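Local coordinates for protein adenosine kinase (Sinorhizobium meliloti, PDB 3UBO) that probably transfers a phosphate group from ATP to the 5'-hydroxyl of adenosine, as a kinase of the pfkB (ribokinase-like) family, at residues G279-A284 / N304-I309; F286-T291 / S300-L305; A63-A68 / I314-L319; I213-R218 / L243-L248. All blocks are in the same frame, centred on the assembly; numbering follows the deposited sequence.

All four contacts are buried and belong to the pfkB kinase fold. Contacts 1 and 2 join the same two antiparallel helices, 278-290 and 296-311; the first lies beside both ligands, the second further toward the helix-helix turn. Both are apolar, with no hydrogen bond between their segments. Contact 3 brings helix 62-73 against the loop after helix 296-311 and works through polar side chains at the adenosine. Contact 4 is a parallel strand pairing held by backbone hydrogen bonds, and its C-terminal end meets the ADP phosphates. N65 and T66 tie contact 3 to D280 of contact 1, whereas F215 of contact 4 packs on the helix shared by contacts 1 and 2.

Contact 1 of 4, residues G279-A284 / N304-I309; sequences GDLYAA and NLAAGI. With ADP (adenosine-5'-diphosphate), chain D; ADN (adenosine), chain C.
Y282 and N304 lie side by side and point the same way beside the ADP ribose. The amide group of N304 meets the edge of the phenol ring, with CG of N304 in the ring plane and the amide turned 67° against it. The ring swings to this side because CG of Y282 is anti to its backbone N (chi1 176°). One step in from the ring, the methylene CB of Y282 rests on the methyl CB of A307 at 4.2 Å. Deeper still, CB of L281 faces CB of A306 at 4.3 Å, and the leucine reaches past its partner to V310 and P318. Small residues on the 304-309 side let the helix axes come within 7.0 Å at an angle of 148°, roughly antiparallel.

At the start of the first helix, CA of G279 lies 3.4 Å from O2B of ADP, where no side chain intervenes. D280 turns instead to the adenosine, and its OD2 stands 3.3 Å from O5' of ADN. Two residues that also bind the adenosine hold that carboxylate: S62 OG bonds to OD1 and N65 ND2 to OD2, while T66 OG1 bonds to the backbone oxygen of D280. An alanine at D280 would remove the carboxylate, and S62 and N65 would probably be left without their mate beside the nucleoside 5' end. GAGD, at the start of this helix, belongs to a signature motif of pfkB kinases, in which the helix N-terminus stands between the phosphate donor and the acceptor hydroxyl.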
# COMPACT_ATOMS: atom_id res chain seq x y z
N GLY A 279 -3.94 -5.26 -17.89
CA GLY A 279 -5.04 -5.87 -18.59
C GLY A 279 -6.35 -5.66 -17.88
O GLY A 279 -7.38 -5.61 -18.49
N ASP A 280 -6.30 -5.54 -16.58
CA ASP A 280 -7.50 -5.39 -15.80
C ASP A 280 -8.07 -4.02 -16.01
O ASP A 280 -9.25 -3.83 -15.98
CB ASP A 280 -7.24 -5.57 -14.32
CG ASP A 280 -6.67 -6.88 -13.98
OD1 ASP A 280 -6.71 -7.78 -14.82
OD2 ASP A 280 -6.15 -7.02 -12.87
N LEU A 281 -7.21 -3.04 -16.19
CA LEU A 281 -7.70 -1.70 -16.30
C LEU A 281 -7.86 -1.30 -17.74
O LEU A 281 -8.48 -0.32 -18.05
CB LEU A 281 -6.79 -0.75 -15.55
CG LEU A 281 -7.43 -0.45 -14.22
CD1 LEU A 281 -6.72 -1.07 -13.09
CD2 LEU A 281 -7.62 0.99 -14.02
N TYR A 282 -7.32 -2.11 -18.63
CA TYR A 282 -7.60 -1.94 -20.02
C TYR A 282 -9.06 -2.27 -20.30
O TYR A 282 -9.76 -1.58 -21.02
CB TYR A 282 -6.73 -2.84 -20.83
CG TYR A 282 -7.06 -2.75 -22.28
CD1 TYR A 282 -8.03 -3.53 -22.83
CD2 TYR A 282 -6.42 -1.84 -23.09
CE1 TYR A 282 -8.32 -3.44 -24.14
CE2 TYR A 282 -6.71 -1.75 -24.38
CZ TYR A 282 -7.66 -2.54 -24.91
OH TYR A 282 -7.94 -2.42 -26.23
N ALA A 283 -9.51 -3.35 -19.71
CA ALA A 283 -10.85 -3.80 -19.87
C ALA A 283 -11.79 -2.90 -19.11
O ALA A 283 -12.92 -2.78 -19.47
CB ALA A 283 -10.96 -5.18 -19.36
N ALA A 284 -11.33 -2.30 -18.04
CA ALA A 284 -12.20 -1.46 -17.27
C ALA A 284 -12.56 -0.25 -18.07
O ALA A 284 -13.69 0.17 -18.08
CB ALA A 284 -11.54 -1.04 -16.02
N ASN A 304 -6.30 1.69 -23.33
CA ASN A 304 -4.90 1.97 -23.13
C ASN A 304 -4.70 3.10 -22.13
O ASN A 304 -3.93 2.98 -21.21
CB ASN A 304 -4.25 2.23 -24.45
CG ASN A 304 -4.42 1.08 -25.38
OD1 ASN A 304 -5.19 1.17 -26.32
ND2 ASN A 304 -3.73 -0.02 -25.13
N LEU A 305 -5.46 4.18 -22.27
CA LEU A 305 -5.40 5.27 -21.30
C LEU A 305 -5.42 4.79 -19.84
O LEU A 305 -4.64 5.26 -19.01
CB LEU A 305 -6.54 6.26 -21.53
CG LEU A 305 -6.77 7.31 -20.44
CD1 LEU A 305 -5.64 8.32 -20.42
CD2 LEU A 305 -8.11 8.00 -20.63
N ALA A 306 -6.31 3.84 -19.54
CA ALA A 306 -6.49 3.31 -18.17
C ALA A 306 -5.38 2.36 -17.76
O ALA A 306 -4.87 2.48 -16.66
CB ALA A 306 -7.84 2.65 -18.01
N ALA A 307 -5.04 1.42 -18.65
CA ALA A 307 -3.91 0.55 -18.47
C ALA A 307 -2.65 1.36 -18.04
O ALA A 307 -2.02 1.12 -16.97
CB ALA A 307 -3.68 -0.21 -19.75
N GLY A 308 -2.31 2.33 -18.88
CA GLY A 308 -1.05 3.02 -18.78
C GLY A 308 -0.94 3.78 -17.49
O GLY A 308 0.09 3.75 -16.90
N ILE A 309 -1.99 4.46 -17.04
CA ILE A 309 -1.96 5.13 -15.75
C ILE A 309 -1.61 4.19 -14.59
O ILE A 309 -0.93 4.60 -13.64
CB ILE A 309 -3.29 5.83 -15.42
CG1 ILE A 309 -3.47 7.04 -16.35
CG2 ILE A 309 -3.38 6.18 -13.88
CD1 ILE A 309 -4.77 7.86 -16.14
PB ADP D . -1.21 -8.04 -19.58
O1B ADP D . -0.30 -9.40 -19.29
O2B ADP D . -2.86 -8.25 -19.74
O3B ADP D . -0.97 -7.02 -18.53
PA ADP D . -0.29 -6.41 -22.05
O1A ADP D . 1.29 -6.65 -22.45
O2A ADP D . -1.13 -6.56 -23.24
O3A ADP D . -0.42 -7.75 -21.03
O5' ADP D . -0.65 -4.91 -21.38
C5' ADP D . -2.00 -4.59 -21.06
C4' ADP D . -2.34 -3.09 -21.36
O4' ADP D . -1.70 -2.03 -20.50
C3' ADP D . -1.98 -2.52 -22.84
O3' ADP D . -2.73 -2.95 -23.96
C2' ADP D . -1.64 -1.05 -22.63
O2' ADP D . -2.65 -0.03 -22.77
C1' ADP D . -0.92 -1.15 -21.32
N9 ADP D . 0.53 -1.52 -21.44
C8 ADP D . 1.12 -2.75 -21.23
N7 ADP D . 2.56 -2.64 -21.47
C5 ADP D . 2.83 -1.29 -21.86
C6 ADP D . 4.08 -0.59 -22.20
N6 ADP D . 5.37 -1.30 -22.13
N1 ADP D . 4.04 0.74 -22.51
C2 ADP D . 2.82 1.44 -22.50
N3 ADP D . 1.59 0.77 -22.19
C4 ADP D . 1.61 -0.58 -21.85
O5' ADN C . -3.58 -9.07 -13.23
C5' ADN C . -3.55 -8.16 -12.06
C4' ADN C . -4.13 -8.78 -10.75
O4' ADN C . -4.18 -10.22 -10.77
C3' ADN C . -3.69 -8.45 -9.23
O3' ADN C . -4.02 -7.27 -8.53
C2' ADN C . -4.12 -9.75 -8.46
O2' ADN C . -4.91 -9.56 -7.27
C1' ADN C . -4.75 -10.53 -9.55
N9 ADN C . -4.58 -12.00 -9.34
C8 ADN C . -3.42 -12.80 -9.15
N7 ADN C . -3.78 -14.18 -9.15
C5 ADN C . -5.17 -14.21 -9.35
C6 ADN C . -6.10 -15.29 -9.42
N6 ADN C . -5.69 -16.66 -9.31
N1 ADN C . -7.49 -14.97 -9.64
C2 ADN C . -7.91 -13.60 -9.78
N3 ADN C . -7.02 -12.50 -9.72
C4 ADN C . -5.66 -12.85 -9.48

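Contact 2 of 4, residues F286-T291 / S300-L305; sequences FLFGYT and SKLGNL. With ADP (adenosine-5'-diphosphate), chain D.
F288 meets L302 with its ring edge: CD1 of the leucine lies near the ring plane, 4.1 Å from CD2 of F288, and the two side chains cross obliquely. The phenylalanine ring is swung to that side with CG opposite the backbone N (chi1 172°). The same leucine methyl, CD1, also presses on the backbone of the first helix, 3.8 Å from CA of G289. L302 thus uses one branch to fill the angle between a ring and a glycine, at a place where a side chain would point toward the leucine and sit tight against its CD1.

F286 approaches differently. Its ring comes in obliquely near the backbone of S300, with CD2 of F286 4.2 Å from N of S300, and its own main chain lies close to that of G303. The CA atoms of F286 and G303 are 4.7 Å apart.

These pairs form the outer part of an antiparallel helix hairpin, helices 278-290 and 296-311, whose axes here approach to 7.7 Å at 151°. In the ribokinase-like α/β fold helix 278-290 packs against the central parallel sheet, L287 touching V8 of strand 6-11.

The F286 ring also leaves the hairpin, packing edge-to-face on F215 and touching A245 and V255. At the last turn, Y290 OH is hydrogen-bonded to E184, and the oxygen of T291, where the chain has left helical geometry, takes a hydrogen bond from K153 NZ.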
# COMPACT_ATOMS: atom_id res chain seq x y z
N PHE A 286 -12.28 0.03 -21.35
CA PHE A 286 -13.01 -0.38 -22.52
C PHE A 286 -14.52 -0.54 -22.26
O PHE A 286 -15.34 -0.10 -23.00
CB PHE A 286 -12.36 -1.63 -23.01
CG PHE A 286 -12.97 -2.16 -24.21
CD1 PHE A 286 -14.31 -2.49 -24.22
CD2 PHE A 286 -12.22 -2.35 -25.35
CE1 PHE A 286 -14.92 -3.02 -25.38
CE2 PHE A 286 -12.81 -2.86 -26.54
CZ PHE A 286 -14.17 -3.21 -26.53
N LEU A 287 -14.87 -1.14 -21.15
CA LEU A 287 -16.25 -1.41 -20.86
C LEU A 287 -16.96 -0.14 -20.38
O LEU A 287 -18.21 -0.03 -20.46
CB LEU A 287 -16.38 -2.52 -19.80
CG LEU A 287 -15.85 -3.94 -20.08
CD1 LEU A 287 -16.20 -4.91 -18.94
CD2 LEU A 287 -16.31 -4.54 -21.40
N PHE A 288 -16.19 0.79 -19.84
CA PHE A 288 -16.76 2.07 -19.47
C PHE A 288 -17.18 2.74 -20.76
O PHE A 288 -18.18 3.46 -20.80
CB PHE A 288 -15.71 3.01 -18.87
CG PHE A 288 -16.22 4.40 -18.66
CD1 PHE A 288 -17.18 4.65 -17.69
CD2 PHE A 288 -15.73 5.45 -19.42
CE1 PHE A 288 -17.65 5.95 -17.49
CE2 PHE A 288 -16.18 6.76 -19.21
CZ PHE A 288 -17.15 7.01 -18.27
N GLY A 289 -16.38 2.54 -21.79
CA GLY A 289 -16.72 3.07 -23.10
C GLY A 289 -17.93 2.32 -23.66
O GLY A 289 -19.01 2.88 -23.89
N TYR A 290 -17.72 1.04 -23.86
CA TYR A 290 -18.74 0.13 -24.36
C TYR A 290 -20.18 0.17 -23.74
O TYR A 290 -21.15 -0.14 -24.42
CB TYR A 290 -18.17 -1.26 -24.26
CG TYR A 290 -18.97 -2.26 -24.99
CD1 TYR A 290 -18.71 -2.54 -26.34
CD2 TYR A 290 -20.02 -2.96 -24.34
CE1 TYR A 290 -19.45 -3.51 -27.04
CE2 TYR A 290 -20.77 -3.90 -25.01
CZ TYR A 290 -20.50 -4.18 -26.36
OH TYR A 290 -21.25 -5.12 -27.03
N THR A 291 -20.30 0.54 -22.47
CA THR A 291 -21.62 0.58 -21.83
C THR A 291 -22.16 2.01 -21.72
O THR A 291 -23.21 2.26 -21.10
CB THR A 291 -21.70 -0.17 -20.44
OG1 THR A 291 -21.06 0.58 -19.39
CG2 THR A 291 -21.14 -1.60 -20.54
N SER A 300 -11.02 1.13 -27.47
CA SER A 300 -9.64 0.75 -27.28
C SER A 300 -8.94 1.92 -26.60
O SER A 300 -8.03 1.73 -25.81
CB SER A 300 -8.96 0.45 -28.59
OG SER A 300 -9.56 -0.62 -29.24
N LYS A 301 -9.36 3.14 -26.89
CA LYS A 301 -8.59 4.30 -26.41
C LYS A 301 -8.75 4.33 -24.90
O LYS A 301 -7.78 4.45 -24.16
CB LYS A 301 -8.99 5.65 -27.07
CG LYS A 301 -8.36 5.89 -28.45
CD LYS A 301 -8.85 7.21 -29.06
CE LYS A 301 -8.63 7.31 -30.61
NZ LYS A 301 -7.24 7.73 -31.20
N LEU A 302 -9.99 4.17 -24.45
CA LEU A 302 -10.25 4.23 -23.02
C LEU A 302 -9.48 3.10 -22.34
O LEU A 302 -9.02 3.23 -21.22
CB LEU A 302 -11.73 4.18 -22.75
CG LEU A 302 -12.29 5.59 -22.84
CD1 LEU A 302 -13.78 5.52 -23.01
CD2 LEU A 302 -11.88 6.42 -21.62
N GLY A 303 -9.28 2.02 -23.10
CA GLY A 303 -8.48 0.90 -22.67
C GLY A 303 -7.06 1.29 -22.31
O GLY A 303 -6.67 1.22 -21.12
N ASN A 304 -6.30 1.69 -23.33
CA ASN A 304 -4.90 1.97 -23.13
C ASN A 304 -4.70 3.10 -22.13
O ASN A 304 -3.93 2.98 -21.21
CB ASN A 304 -4.25 2.23 -24.45
CG ASN A 304 -4.42 1.08 -25.38
OD1 ASN A 304 -5.19 1.17 -26.32
ND2 ASN A 304 -3.73 -0.02 -25.13
N LEU A 305 -5.46 4.18 -22.27
CA LEU A 305 -5.40 5.27 -21.30
C LEU A 305 -5.42 4.79 -19.84
O LEU A 305 -4.64 5.26 -19.01
CB LEU A 305 -6.54 6.26 -21.53
CG LEU A 305 -6.77 7.31 -20.44
CD1 LEU A 305 -5.64 8.32 -20.42
CD2 LEU A 305 -8.11 8.00 -20.63
PB ADP D . -1.21 -8.04 -19.58
O1B ADP D . -0.30 -9.40 -19.29
O2B ADP D . -2.86 -8.25 -19.74
O3B ADP D . -0.97 -7.02 -18.53
PA ADP D . -0.29 -6.41 -22.05
O1A ADP D . 1.29 -6.65 -22.45
O2A ADP D . -1.13 -6.56 -23.24
O3A ADP D . -0.42 -7.75 -21.03
O5' ADP D . -0.65 -4.91 -21.38
C5' ADP D . -2.00 -4.59 -21.06
C4' ADP D . -2.34 -3.09 -21.36
O4' ADP D . -1.70 -2.03 -20.50
C3' ADP D . -1.98 -2.52 -22.84
O3' ADP D . -2.73 -2.95 -23.96
C2' ADP D . -1.64 -1.05 -22.63
O2' ADP D . -2.65 -0.03 -22.77
C1' ADP D . -0.92 -1.15 -21.32
N9 ADP D . 0.53 -1.52 -21.44
C8 ADP D . 1.12 -2.75 -21.23
N7 ADP D . 2.56 -2.64 -21.47
C5 ADP D . 2.83 -1.29 -21.86
C6 ADP D . 4.08 -0.59 -22.20
N6 ADP D . 5.37 -1.30 -22.13
N1 ADP D . 4.04 0.74 -22.51
C2 ADP D . 2.82 1.44 -22.50
N3 ADP D . 1.59 0.77 -22.19
C4 ADP D . 1.61 -0.58 -21.85

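Contact 3 of 4, residues A63-A68 / I314-L319; sequences AGNTAA and IGPRPL. With ADN (adenosine), chain C.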
# COMPACT_ATOMS: atom_id res chain seq x y z
N ALA A 63 -10.64 -9.48 -11.74
CA ALA A 63 -11.96 -8.90 -11.84
C ALA A 63 -12.25 -7.78 -10.85
O ALA A 63 -12.99 -6.85 -11.15
CB ALA A 63 -13.02 -9.97 -11.70
N GLY A 64 -11.71 -7.83 -9.65
CA GLY A 64 -12.06 -6.81 -8.68
C GLY A 64 -11.47 -5.47 -9.07
O GLY A 64 -11.99 -4.41 -8.67
N ASN A 65 -10.39 -5.53 -9.86
CA ASN A 65 -9.65 -4.37 -10.25
C ASN A 65 -10.46 -3.72 -11.37
O ASN A 65 -10.71 -2.50 -11.36
CB ASN A 65 -8.23 -4.78 -10.73
CG ASN A 65 -7.27 -5.15 -9.59
OD1 ASN A 65 -7.46 -4.74 -8.40
ND2 ASN A 65 -6.21 -5.90 -9.95
N THR A 66 -10.89 -4.55 -12.31
CA THR A 66 -11.60 -4.09 -13.47
C THR A 66 -12.87 -3.36 -12.99
O THR A 66 -13.29 -2.42 -13.59
CB THR A 66 -11.95 -5.25 -14.38
OG1 THR A 66 -10.75 -5.85 -14.93
CG2 THR A 66 -12.79 -4.76 -15.45
N ALA A 67 -13.46 -3.76 -11.86
CA ALA A 67 -14.64 -3.02 -11.32
C ALA A 67 -14.35 -1.73 -10.55
O ALA A 67 -15.13 -0.76 -10.66
CB ALA A 67 -15.57 -3.95 -10.44
N ALA A 68 -13.27 -1.72 -9.73
CA ALA A 68 -12.72 -0.44 -9.22
C ALA A 68 -12.37 0.46 -10.43
O ALA A 68 -12.59 1.64 -10.35
CB ALA A 68 -11.50 -0.60 -8.28
N ILE A 314 3.15 1.26 -8.09
CA ILE A 314 3.24 -0.01 -7.35
C ILE A 314 1.82 -0.09 -6.97
O ILE A 314 1.33 0.86 -6.38
CB ILE A 314 4.13 0.10 -6.07
CG1 ILE A 314 5.57 -0.28 -6.43
CG2 ILE A 314 3.63 -0.78 -4.97
CD1 ILE A 314 5.65 -1.60 -7.12
N GLY A 315 1.16 -1.19 -7.35
CA GLY A 315 -0.28 -1.33 -7.15
C GLY A 315 -1.12 -1.51 -8.42
O GLY A 315 -0.77 -0.94 -9.49
N PRO A 316 -2.25 -2.27 -8.31
CA PRO A 316 -3.12 -2.54 -9.47
C PRO A 316 -4.37 -1.60 -9.55
O PRO A 316 -5.06 -1.71 -10.57
CB PRO A 316 -3.58 -3.95 -9.17
CG PRO A 316 -3.95 -3.83 -7.64
CD PRO A 316 -2.82 -2.88 -7.09
N ARG A 317 -4.63 -0.72 -8.58
CA ARG A 317 -5.85 0.11 -8.60
C ARG A 317 -5.61 1.61 -8.42
O ARG A 317 -4.93 2.04 -7.49
CB ARG A 317 -6.89 -0.34 -7.51
CG ARG A 317 -7.62 -1.66 -7.75
CD ARG A 317 -8.60 -1.93 -6.60
NE ARG A 317 -9.07 -3.33 -6.56
CZ ARG A 317 -9.89 -3.79 -5.62
NH1 ARG A 317 -10.33 -2.93 -4.68
NH2 ARG A 317 -10.30 -5.10 -5.60
N PRO A 318 -6.22 2.44 -9.27
CA PRO A 318 -6.20 3.92 -9.14
C PRO A 318 -6.73 4.28 -7.78
O PRO A 318 -7.75 3.78 -7.47
CB PRO A 318 -7.24 4.38 -10.17
CG PRO A 318 -8.09 3.05 -10.43
CD PRO A 318 -7.05 1.99 -10.41
N LEU A 319 -6.10 5.10 -6.99
CA LEU A 319 -6.59 5.37 -5.64
C LEU A 319 -7.40 6.67 -5.57
O LEU A 319 -7.78 7.17 -4.47
CB LEU A 319 -5.41 5.43 -4.67
CG LEU A 319 -4.46 4.23 -4.79
CD1 LEU A 319 -3.15 4.47 -3.96
CD2 LEU A 319 -5.17 2.87 -4.44
O5' ADN C . -3.58 -9.07 -13.23
C5' ADN C . -3.55 -8.16 -12.06
C4' ADN C . -4.13 -8.78 -10.75
O4' ADN C . -4.18 -10.22 -10.77
C3' ADN C . -3.69 -8.45 -9.23
O3' ADN C . -4.02 -7.27 -8.53
C2' ADN C . -4.12 -9.75 -8.46
O2' ADN C . -4.91 -9.56 -7.27
C1' ADN C . -4.75 -10.53 -9.55
N9 ADN C . -4.58 -12.00 -9.34
C8 ADN C . -3.42 -12.80 -9.15
N7 ADN C . -3.78 -14.18 -9.15
C5 ADN C . -5.17 -14.21 -9.35
C6 ADN C . -6.10 -15.29 -9.42
N6 ADN C . -5.69 -16.66 -9.31
N1 ADN C . -7.49 -14.97 -9.64
C2 ADN C . -7.91 -13.60 -9.78
N3 ADN C . -7.02 -12.50 -9.72
C4 ADN C . -5.66 -12.85 -9.48
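The amide of N65 is engaged at both ends, with R317 on one side and the substrate on the other. Its OD1 accepts from NE of R317 at 2.8 Å, with an N-H...O angle of 154°. Although the amide and guanidinium planes are 83° apart, the bond lies in the carbonyl plane and close to the guanidinium plane. At the other end ND2 of N65 donates to O3' of ADN at 2.9 Å, alongside its bond to D280.

P316 crosses the amide at about a right angle, and its CB sits 3.4 Å from O3' of ADN, closing the same corner. The arginine chain, extended from CG to NE, runs past A68, whose CB is 3.6 Å from CD of R317, and brings one guanidinium face over the backbone oxygen of G64. Beyond, NH2 of R317 bonds to the oxygen of G60 and the group makes a cation-pi contact with F92.

A leucine at R317 would remove the NE donor, and OD1 of N65 would probably be left without this mate and its amide freer to turn. With its oxygen taken by an arginine donor, the amide is probably held with its nitrogen toward the ribose hydroxyl, a second-shell residue orienting a first-shell one.

Contact 4 of 4, residues I213-R218 / L243-L248; sequences IVFANR and LAAVTL. With ADP (adenosine-5'-diphosphate), chain D.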
# COMPACT_ATOMS: atom_id res chain seq x y z
N ILE A 213 -18.31 -11.51 -24.97
CA ILE A 213 -17.04 -10.76 -25.17
C ILE A 213 -15.78 -11.40 -24.52
O ILE A 213 -15.81 -11.87 -23.35
CB ILE A 213 -17.19 -9.32 -24.63
CG1 ILE A 213 -18.46 -8.65 -25.19
CG2 ILE A 213 -15.96 -8.50 -24.95
CD1 ILE A 213 -19.05 -7.58 -24.30
N VAL A 214 -14.67 -11.43 -25.27
CA VAL A 214 -13.42 -12.02 -24.77
C VAL A 214 -12.23 -11.05 -24.69
O VAL A 214 -11.70 -10.62 -25.75
CB VAL A 214 -13.05 -13.22 -25.64
CG1 VAL A 214 -11.59 -13.61 -25.45
CG2 VAL A 214 -13.95 -14.35 -25.30
N PHE A 215 -11.78 -10.68 -23.48
CA PHE A 215 -10.49 -9.92 -23.33
C PHE A 215 -9.34 -10.89 -23.07
O PHE A 215 -9.51 -11.88 -22.31
CB PHE A 215 -10.52 -8.90 -22.19
CG PHE A 215 -11.60 -7.87 -22.32
CD1 PHE A 215 -11.28 -6.56 -22.67
CD2 PHE A 215 -12.95 -8.20 -22.05
CE1 PHE A 215 -12.26 -5.60 -22.76
CE2 PHE A 215 -13.95 -7.24 -22.16
CZ PHE A 215 -13.58 -5.92 -22.54
N ALA A 216 -8.20 -10.63 -23.69
CA ALA A 216 -7.00 -11.44 -23.58
C ALA A 216 -5.69 -10.65 -23.94
O ALA A 216 -5.74 -9.56 -24.58
CB ALA A 216 -7.13 -12.65 -24.46
N ASN A 217 -4.52 -11.15 -23.54
CA ASN A 217 -3.30 -10.52 -24.05
C ASN A 217 -2.82 -11.43 -25.17
O ASN A 217 -3.41 -12.48 -25.42
CB ASN A 217 -2.27 -10.23 -22.94
CG ASN A 217 -1.81 -11.49 -22.19
OD1 ASN A 217 -1.63 -12.55 -22.79
ND2 ASN A 217 -1.58 -11.36 -20.88
N ARG A 218 -1.76 -11.05 -25.87
CA ARG A 218 -1.32 -11.80 -27.01
C ARG A 218 -0.94 -13.24 -26.67
O ARG A 218 -1.43 -14.15 -27.30
CB ARG A 218 -0.20 -11.06 -27.67
CG ARG A 218 0.49 -11.80 -28.73
CD ARG A 218 1.73 -10.99 -29.12
NE ARG A 218 2.21 -11.36 -30.43
CZ ARG A 218 2.09 -10.58 -31.50
NH1 ARG A 218 1.49 -9.37 -31.39
NH2 ARG A 218 2.57 -10.99 -32.68
N LEU A 243 -17.50 -10.34 -29.97
CA LEU A 243 -16.55 -9.26 -29.75
C LEU A 243 -15.36 -9.79 -28.93
O LEU A 243 -15.52 -10.58 -27.97
CB LEU A 243 -17.27 -8.11 -29.01
CG LEU A 243 -16.48 -6.82 -28.88
CD1 LEU A 243 -15.79 -6.57 -30.21
CD2 LEU A 243 -17.36 -5.63 -28.43
N ALA A 244 -14.15 -9.36 -29.29
CA ALA A 244 -12.93 -9.81 -28.62
C ALA A 244 -11.72 -8.79 -28.69
O ALA A 244 -11.05 -8.64 -29.72
CB ALA A 244 -12.54 -11.16 -29.16
N ALA A 245 -11.47 -8.12 -27.57
CA ALA A 245 -10.33 -7.22 -27.38
C ALA A 245 -9.01 -7.94 -26.96
O ALA A 245 -9.01 -8.76 -26.03
CB ALA A 245 -10.71 -6.14 -26.37
N VAL A 246 -7.89 -7.62 -27.63
CA VAL A 246 -6.61 -8.23 -27.32
C VAL A 246 -5.50 -7.23 -26.97
O VAL A 246 -5.06 -6.45 -27.83
CB VAL A 246 -6.18 -9.15 -28.46
CG1 VAL A 246 -4.75 -9.61 -28.28
CG2 VAL A 246 -7.12 -10.31 -28.51
N THR A 247 -5.01 -7.23 -25.72
CA THR A 247 -3.94 -6.32 -25.34
C THR A 247 -2.56 -6.70 -25.91
O THR A 247 -2.17 -7.86 -25.94
CB THR A 247 -3.90 -6.07 -23.80
OG1 THR A 247 -3.72 -7.32 -23.11
CG2 THR A 247 -5.18 -5.37 -23.29
N LEU A 248 -1.85 -5.69 -26.40
CA LEU A 248 -0.53 -5.84 -27.04
C LEU A 248 0.57 -5.08 -26.28
O LEU A 248 1.46 -4.50 -26.89
CB LEU A 248 -0.56 -5.32 -28.47
CG LEU A 248 -1.55 -5.94 -29.48
CD1 LEU A 248 -1.75 -5.01 -30.72
CD2 LEU A 248 -1.15 -7.39 -29.84
PB ADP D . -1.21 -8.04 -19.58
O1B ADP D . -0.30 -9.40 -19.29
O2B ADP D . -2.86 -8.25 -19.74
O3B ADP D . -0.97 -7.02 -18.53
PA ADP D . -0.29 -6.41 -22.05
O1A ADP D . 1.29 -6.65 -22.45
O2A ADP D . -1.13 -6.56 -23.24
O3A ADP D . -0.42 -7.75 -21.03
O5' ADP D . -0.65 -4.91 -21.38
C5' ADP D . -2.00 -4.59 -21.06
C4' ADP D . -2.34 -3.09 -21.36
O4' ADP D . -1.70 -2.03 -20.50
C3' ADP D . -1.98 -2.52 -22.84
O3' ADP D . -2.73 -2.95 -23.96
C2' ADP D . -1.64 -1.05 -22.63
O2' ADP D . -2.65 -0.03 -22.77
C1' ADP D . -0.92 -1.15 -21.32
N9 ADP D . 0.53 -1.52 -21.44
C8 ADP D . 1.12 -2.75 -21.23
N7 ADP D . 2.56 -2.64 -21.47
C5 ADP D . 2.83 -1.29 -21.86
C6 ADP D . 4.08 -0.59 -22.20
N6 ADP D . 5.37 -1.30 -22.13
N1 ADP D . 4.04 0.74 -22.51
C2 ADP D . 2.82 1.44 -22.50
N3 ADP D . 1.59 0.77 -22.19
C4 ADP D . 1.61 -0.58 -21.85
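The backbone oxygen of A216 is approached by several groups from the 243-248 segment. N of T247 donates to it at 2.7 Å, nearly along the C=O axis. CA of V246 adds a C-H...O contact at 3.2 Å, and OG1 of T247 may add a weak bond, although its proton has another acceptor nearby. Further back, N of A216 bonds to O of A245 at 3.1 Å, and N of V214 to O of L243 at 3.0 Å.

Side chains alternate about this pairing. V214 sits by A244, their CB atoms 4.1 Å apart, under L237 of helix 230-240, which also meets V246. On the other side the F215 ring reaches A245, with CD1 of F215 3.8 Å from CB of A245, and packs toward helix 278-290.

The two segments are the parallel neighbours of a β-α-β crossover toward one side of the central parallel sheet. In such α/β folds ligands gather at the C-terminal ends of the strands, and ADP does so here. N217 is the N-cap of the following helix. Its CG lies between the backbone N and carbonyl carbon (chi1 60°), and from there ND2 makes a weak hydrogen bond to O1B of ADP at 2.8 Å, while the side chain caps a backbone N of the helix.

R218 and L248 cross beyond the strand ends, with CD2 of the leucine near the guanidinium plane, 3.6 Å from NH1 of R218; the arginine also makes a cation-pi contact with F230.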